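Local coordinates for glypican-1 (Homo sapiens, PDB 4YWT), which bears heparan sulfate chains at the cell surface, through which it binds alpha-4(V) collagen and takes part in Schwann cell myelination, at residues 98-110 and 373-385. The protein carries 3 engineered substitutions. Numbering follows the deposited sequence.
Sequences MLATQLRSFDDHF and TLEKLVSEAKAQL
Residues Met98 to Phe110 and Thr373 to Leu385 are two helical segments that pack nearly antiparallel, at 160°, with axes 11.2 Å apart at closest approach. The backbones come nearest at Ala381, whose small side chain probably permits it: Ala381 CA is 7.0 Å from Gln102 CA. The Phe106 ring fills the middle. Phe106 CE1 lies 3.6 Å from Ala381 CB, and its CZ meets Leu377 CB and the backbone oxygen of Leu377. Phe222 of helix 204-236 also meets this ring. At one end, His109 CG is anti to its own backbone N (chi1 -178°), and the imidazole reaches Thr373. Thr373 CG2 sits over one face, 3.8 Å from the centroid of the His109 ring, in a CH-pi contact, while Leu377 CD1 approaches the ring obliquely. A water at the imidazole edge, in its plane, joins His109 NE2 (2.9 Å) to Leu374 N. On the buried side of the same end, Leu374 CD1 touches Phe110 CE1, and Trp304 also touches Leu374. A second water donates to Gln102 OE1 (3.0 Å) and to Leu377 O. At the other end, Met98 and Gln384 run past each other in opposite directions, and Met98 SD lies 3.7 Å from Gln384 CB. The contact joins the short helix 373-387 to the long helix 70-129 of the mainly helical glypican core. It rests mainly on van der Waals packing, and the polar links found between the segments pass through water.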
loop_
_atom_site.group_PDB
_atom_site.type_symbol
_atom_site.label_atom_id
_atom_site.label_comp_id
_atom_site.label_asym_id
_atom_site.label_seq_id
_atom_site.Cartn_x
_atom_site.Cartn_y
_atom_site.Cartn_z
ATOM N N MET A 98 4.556 -2.355 -6.899
ATOM C CA MET A 98 3.381 -1.534 -7.200
ATOM C C MET A 98 3.219 -0.390 -6.191
ATOM O O MET A 98 3.147 0.796 -6.569
ATOM C CB MET A 98 2.118 -2.401 -7.228
ATOM C CG MET A 98 0.874 -1.702 -7.774
ATOM S SD MET A 98 -0.023 -0.706 -6.559
ATOM C CE MET A 98 -0.682 -1.982 -5.491
ATOM N N LEU A 99 3.174 -0.748 -4.909
ATOM C CA LEU A 99 3.008 0.251 -3.853
ATOM C C LEU A 99 4.115 1.307 -3.880
ATOM O O LEU A 99 3.856 2.495 -3.677
ATOM C CB LEU A 99 2.965 -0.420 -2.479
ATOM C CG LEU A 99 1.776 -1.339 -2.195
ATOM C CD1 LEU A 99 1.953 -2.027 -0.852
ATOM C CD2 LEU A 99 0.467 -0.562 -2.235
ATOM N N ALA A 100 5.343 0.868 -4.140
ATOM C CA ALA A 100 6.486 1.778 -4.190
ATOM C C ALA A 100 6.341 2.797 -5.319
ATOM O O ALA A 100 6.532 4.006 -5.111
ATOM C CB ALA A 100 7.779 0.995 -4.350
ATOM N N THR A 101 5.999 2.311 -6.511
ATOM C CA THR A 101 5.812 3.212 -7.646
ATOM C C THR A 101 4.675 4.198 -7.380
ATOM O O THR A 101 4.794 5.391 -7.691
ATOM C CB THR A 101 5.529 2.447 -8.955
ATOM O OG1 THR A 101 4.319 1.692 -8.824
ATOM C CG2 THR A 101 6.682 1.513 -9.287
ATOM N N GLN A 102 3.583 3.705 -6.796
ATOM C CA GLN A 102 2.491 4.598 -6.403
ATOM C C GLN A 102 2.982 5.704 -5.466
ATOM O O GLN A 102 2.699 6.893 -5.677
ATOM C CB GLN A 102 1.362 3.811 -5.731
ATOM C CG GLN A 102 0.547 2.951 -6.684
ATOM C CD GLN A 102 -0.203 3.776 -7.715
ATOM O OE1 GLN A 102 -0.553 4.930 -7.470
ATOM N NE2 GLN A 102 -0.453 3.183 -8.877
ATOM N N LEU A 103 3.728 5.300 -4.442
ATOM C CA LEU A 103 4.248 6.227 -3.444
ATOM C C LEU A 103 5.105 7.319 -4.081
ATOM O O LEU A 103 4.870 8.518 -3.865
ATOM C CB LEU A 103 5.060 5.469 -2.392
ATOM C CG LEU A 103 5.585 6.287 -1.214
ATOM C CD1 LEU A 103 4.451 7.071 -0.595
ATOM C CD2 LEU A 103 6.229 5.379 -0.181
ATOM N N ARG A 104 6.090 6.894 -4.869
ATOM C CA ARG A 104 6.959 7.829 -5.578
ATOM C C ARG A 104 6.143 8.795 -6.432
ATOM O O ARG A 104 6.331 10.013 -6.360
ATOM C CB ARG A 104 7.964 7.077 -6.451
ATOM N N SER A 105 5.221 8.242 -7.219
ATOM C CA SER A 105 4.379 9.048 -8.100
ATOM C C SER A 105 3.613 10.135 -7.347
ATOM O O SER A 105 3.692 11.314 -7.702
ATOM C CB SER A 105 3.395 8.154 -8.859
ATOM O OG SER A 105 4.074 7.325 -9.787
ATOM N N PHE A 106 2.885 9.745 -6.304
ATOM C CA PHE A 106 2.062 10.708 -5.576
ATOM C C PHE A 106 2.887 11.738 -4.808
ATOM O O PHE A 106 2.581 12.934 -4.851
ATOM C CB PHE A 106 1.110 9.989 -4.621
ATOM C CG PHE A 106 -0.164 9.537 -5.273
ATOM C CD1 PHE A 106 -0.238 8.303 -5.902
ATOM C CD2 PHE A 106 -1.284 10.352 -5.269
ATOM C CE1 PHE A 106 -1.409 7.887 -6.507
ATOM C CE2 PHE A 106 -2.459 9.944 -5.873
ATOM C CZ PHE A 106 -2.521 8.707 -6.494
ATOM N N ASP A 107 3.926 11.282 -4.110
ATOM C CA ASP A 107 4.783 12.204 -3.366
ATOM C C ASP A 107 5.385 13.246 -4.313
ATOM O O ASP A 107 5.241 14.471 -4.114
ATOM C CB ASP A 107 5.890 11.437 -2.638
ATOM C CG ASP A 107 6.644 12.300 -1.645
ATOM O OD1 ASP A 107 5.991 13.091 -0.930
ATOM O OD2 ASP A 107 7.885 12.187 -1.576
ATOM N N ASP A 108 6.036 12.740 -5.359
ATOM C CA ASP A 108 6.660 13.588 -6.366
ATOM C C ASP A 108 5.667 14.547 -7.004
ATOM O O ASP A 108 6.011 15.693 -7.283
ATOM C CB ASP A 108 7.322 12.737 -7.454
ATOM C CG ASP A 108 8.658 12.166 -7.019
ATOM O OD1 ASP A 108 8.956 12.198 -5.806
ATOM O OD2 ASP A 108 9.410 11.683 -7.892
ATOM N N HIS A 109 4.438 14.091 -7.235
ATOM C CA HIS A 109 3.465 14.948 -7.906
ATOM C C HIS A 109 2.906 16.031 -6.987
ATOM O O HIS A 109 2.632 17.139 -7.438
ATOM C CB HIS A 109 2.311 14.136 -8.486
ATOM C CG HIS A 109 1.313 14.975 -9.223
ATOM N ND1 HIS A 109 1.651 15.730 -10.325
ATOM C CD2 HIS A 109 -0.005 15.195 -9.007
ATOM C CE1 HIS A 109 0.584 16.374 -10.761
ATOM N NE2 HIS A 109 -0.436 16.065 -9.979
ATOM N N PHE A 110 2.719 15.715 -5.710
ATOM C CA PHE A 110 2.274 16.727 -4.755
ATOM C C PHE A 110 3.350 17.803 -4.616
ATOM O O PHE A 110 3.073 19.021 -4.722
ATOM C CB PHE A 110 1.956 16.091 -3.399
ATOM C CG PHE A 110 0.656 15.336 -3.376
ATOM C CD1 PHE A 110 -0.472 15.856 -3.990
ATOM C CD2 PHE A 110 0.564 14.102 -2.754
ATOM C CE1 PHE A 110 -1.671 15.165 -3.973
ATOM C CE2 PHE A 110 -0.629 13.402 -2.739
ATOM C CZ PHE A 110 -1.748 13.934 -3.349
ATOM N N THR A 373 -3.713 15.539 -14.136
ATOM C CA THR A 373 -2.740 14.535 -13.721
ATOM C C THR A 373 -3.160 13.863 -12.416
ATOM O O THR A 373 -3.153 12.634 -12.308
ATOM C CB THR A 373 -1.340 15.147 -13.547
ATOM O OG1 THR A 373 -0.920 15.738 -14.783
ATOM C CG2 THR A 373 -0.340 14.075 -13.139
ATOM N N LEU A 374 -3.541 14.678 -11.436
ATOM C CA LEU A 374 -3.936 14.177 -10.123
ATOM C C LEU A 374 -5.133 13.238 -10.213
ATOM O O LEU A 374 -5.181 12.220 -9.529
ATOM C CB LEU A 374 -4.255 15.339 -9.179
ATOM C CG LEU A 374 -4.657 14.951 -7.755
ATOM C CD1 LEU A 374 -3.559 14.140 -7.085
ATOM C CD2 LEU A 374 -4.997 16.187 -6.932
ATOM N N GLU A 375 -6.092 13.579 -11.067
ATOM C CA GLU A 375 -7.303 12.779 -11.216
ATOM C C GLU A 375 -7.011 11.423 -11.861
ATOM O O GLU A 375 -7.540 10.395 -11.431
ATOM C CB GLU A 375 -8.344 13.546 -12.035
ATOM C CG GLU A 375 -9.699 12.865 -12.118
ATOM C CD GLU A 375 -10.778 13.788 -12.652
ATOM O OE1 GLU A 375 -10.613 15.021 -12.542
ATOM O OE2 GLU A 375 -11.790 13.282 -13.181
ATOM N N LYS A 376 -6.168 11.423 -12.888
ATOM C CA LYS A 376 -5.768 10.181 -13.540
ATOM C C LYS A 376 -5.002 9.296 -12.566
ATOM O O LYS A 376 -5.234 8.080 -12.487
ATOM C CB LYS A 376 -4.914 10.466 -14.776
ATOM C CG LYS A 376 -5.637 11.215 -15.880
ATOM C CD LYS A 376 -4.821 11.204 -17.163
ATOM C CE LYS A 376 -5.435 12.097 -18.224
ATOM N NZ LYS A 376 -6.874 11.778 -18.438
ATOM N N LEU A 377 -4.087 9.919 -11.827
ATOM C CA LEU A 377 -3.321 9.220 -10.804
ATOM C C LEU A 377 -4.248 8.595 -9.770
ATOM O O LEU A 377 -4.026 7.469 -9.331
ATOM C CB LEU A 377 -2.338 10.170 -10.120
ATOM C CG LEU A 377 -1.085 10.542 -10.912
ATOM C CD1 LEU A 377 -0.266 11.567 -10.147
ATOM C CD2 LEU A 377 -0.258 9.304 -11.216
ATOM N N VAL A 378 -5.291 9.328 -9.395
ATOM C CA VAL A 378 -6.251 8.841 -8.411
ATOM C C VAL A 378 -7.063 7.668 -8.960
ATOM O O VAL A 378 -7.298 6.692 -8.251
ATOM C CB VAL A 378 -7.198 9.971 -7.942
ATOM C CG1 VAL A 378 -8.471 9.405 -7.333
ATOM C CG2 VAL A 378 -6.485 10.865 -6.940
ATOM N N SER A 379 -7.476 7.753 -10.222
ATOM C CA SER A 379 -8.200 6.649 -10.855
ATOM C C SER A 379 -7.351 5.379 -10.889
ATOM O O SER A 379 -7.790 4.304 -10.451
ATOM C CB SER A 379 -8.630 7.026 -12.274
ATOM O OG SER A 379 -9.756 7.887 -12.258
ATOM N N GLU A 380 -6.134 5.512 -11.408
ATOM C CA GLU A 380 -5.208 4.385 -11.481
ATOM C C GLU A 380 -4.943 3.790 -10.097
ATOM O O GLU A 380 -4.962 2.569 -9.920
ATOM C CB GLU A 380 -3.892 4.820 -12.133
ATOM C CG GLU A 380 -2.738 3.847 -11.939
ATOM C CD GLU A 380 -2.923 2.546 -12.699
ATOM O OE1 GLU A 380 -3.798 2.489 -13.588
ATOM O OE2 GLU A 380 -2.188 1.579 -12.407
ATOM N N ALA A 381 -4.713 4.662 -9.121
ATOM C CA ALA A 381 -4.418 4.235 -7.758
ATOM C C ALA A 381 -5.593 3.492 -7.130
ATOM O O ALA A 381 -5.404 2.477 -6.465
ATOM C CB ALA A 381 -4.034 5.429 -6.902
ATOM N N LYS A 382 -6.804 3.999 -7.339
ATOM C CA LYS A 382 -7.995 3.348 -6.812
ATOM C C LYS A 382 -8.202 1.993 -7.473
ATOM O O LYS A 382 -8.619 1.036 -6.819
ATOM C CB LYS A 382 -9.231 4.232 -6.996
ATOM C CG LYS A 382 -9.246 5.446 -6.077
ATOM C CD LYS A 382 -10.653 5.977 -5.845
ATOM C CE LYS A 382 -11.196 6.692 -7.067
ATOM N NZ LYS A 382 -12.423 7.468 -6.733
ATOM N N ALA A 383 -7.899 1.907 -8.767
ATOM C CA ALA A 383 -7.954 0.621 -9.457
ATOM C C ALA A 383 -6.983 -0.374 -8.825
ATOM O O ALA A 383 -7.370 -1.487 -8.447
ATOM C CB ALA A 383 -7.649 0.796 -10.937
ATOM N N GLN A 384 -5.724 0.037 -8.696
ATOM C CA GLN A 384 -4.684 -0.828 -8.147
ATOM C C GLN A 384 -4.948 -1.238 -6.698
ATOM O O GLN A 384 -4.575 -2.335 -6.283
ATOM C CB GLN A 384 -3.318 -0.146 -8.245
ATOM C CG GLN A 384 -2.713 -0.150 -9.643
ATOM C CD GLN A 384 -2.286 -1.534 -10.105
ATOM O OE1 GLN A 384 -2.328 -2.502 -9.343
ATOM N NE2 GLN A 384 -1.868 -1.632 -11.362
ATOM N N LEU A 385 -5.587 -0.360 -5.932
ATOM C CA LEU A 385 -5.859 -0.635 -4.525
ATOM C C LEU A 385 -7.078 -1.534 -4.363
ATOM O O LEU A 385 -7.096 -2.407 -3.496
ATOM C CB LEU A 385 -6.052 0.667 -3.747
ATOM C CG LEU A 385 -4.771 1.464 -3.492
ATOM C CD1 LEU A 385 -5.027 2.616 -2.535
ATOM C CD2 LEU A 385 -3.668 0.555 -2.967
HETATM O O HOH W 1 -1.772 6.362 -9.783
HETATM O O HOH W 2 -2.568 17.576 -11.182
#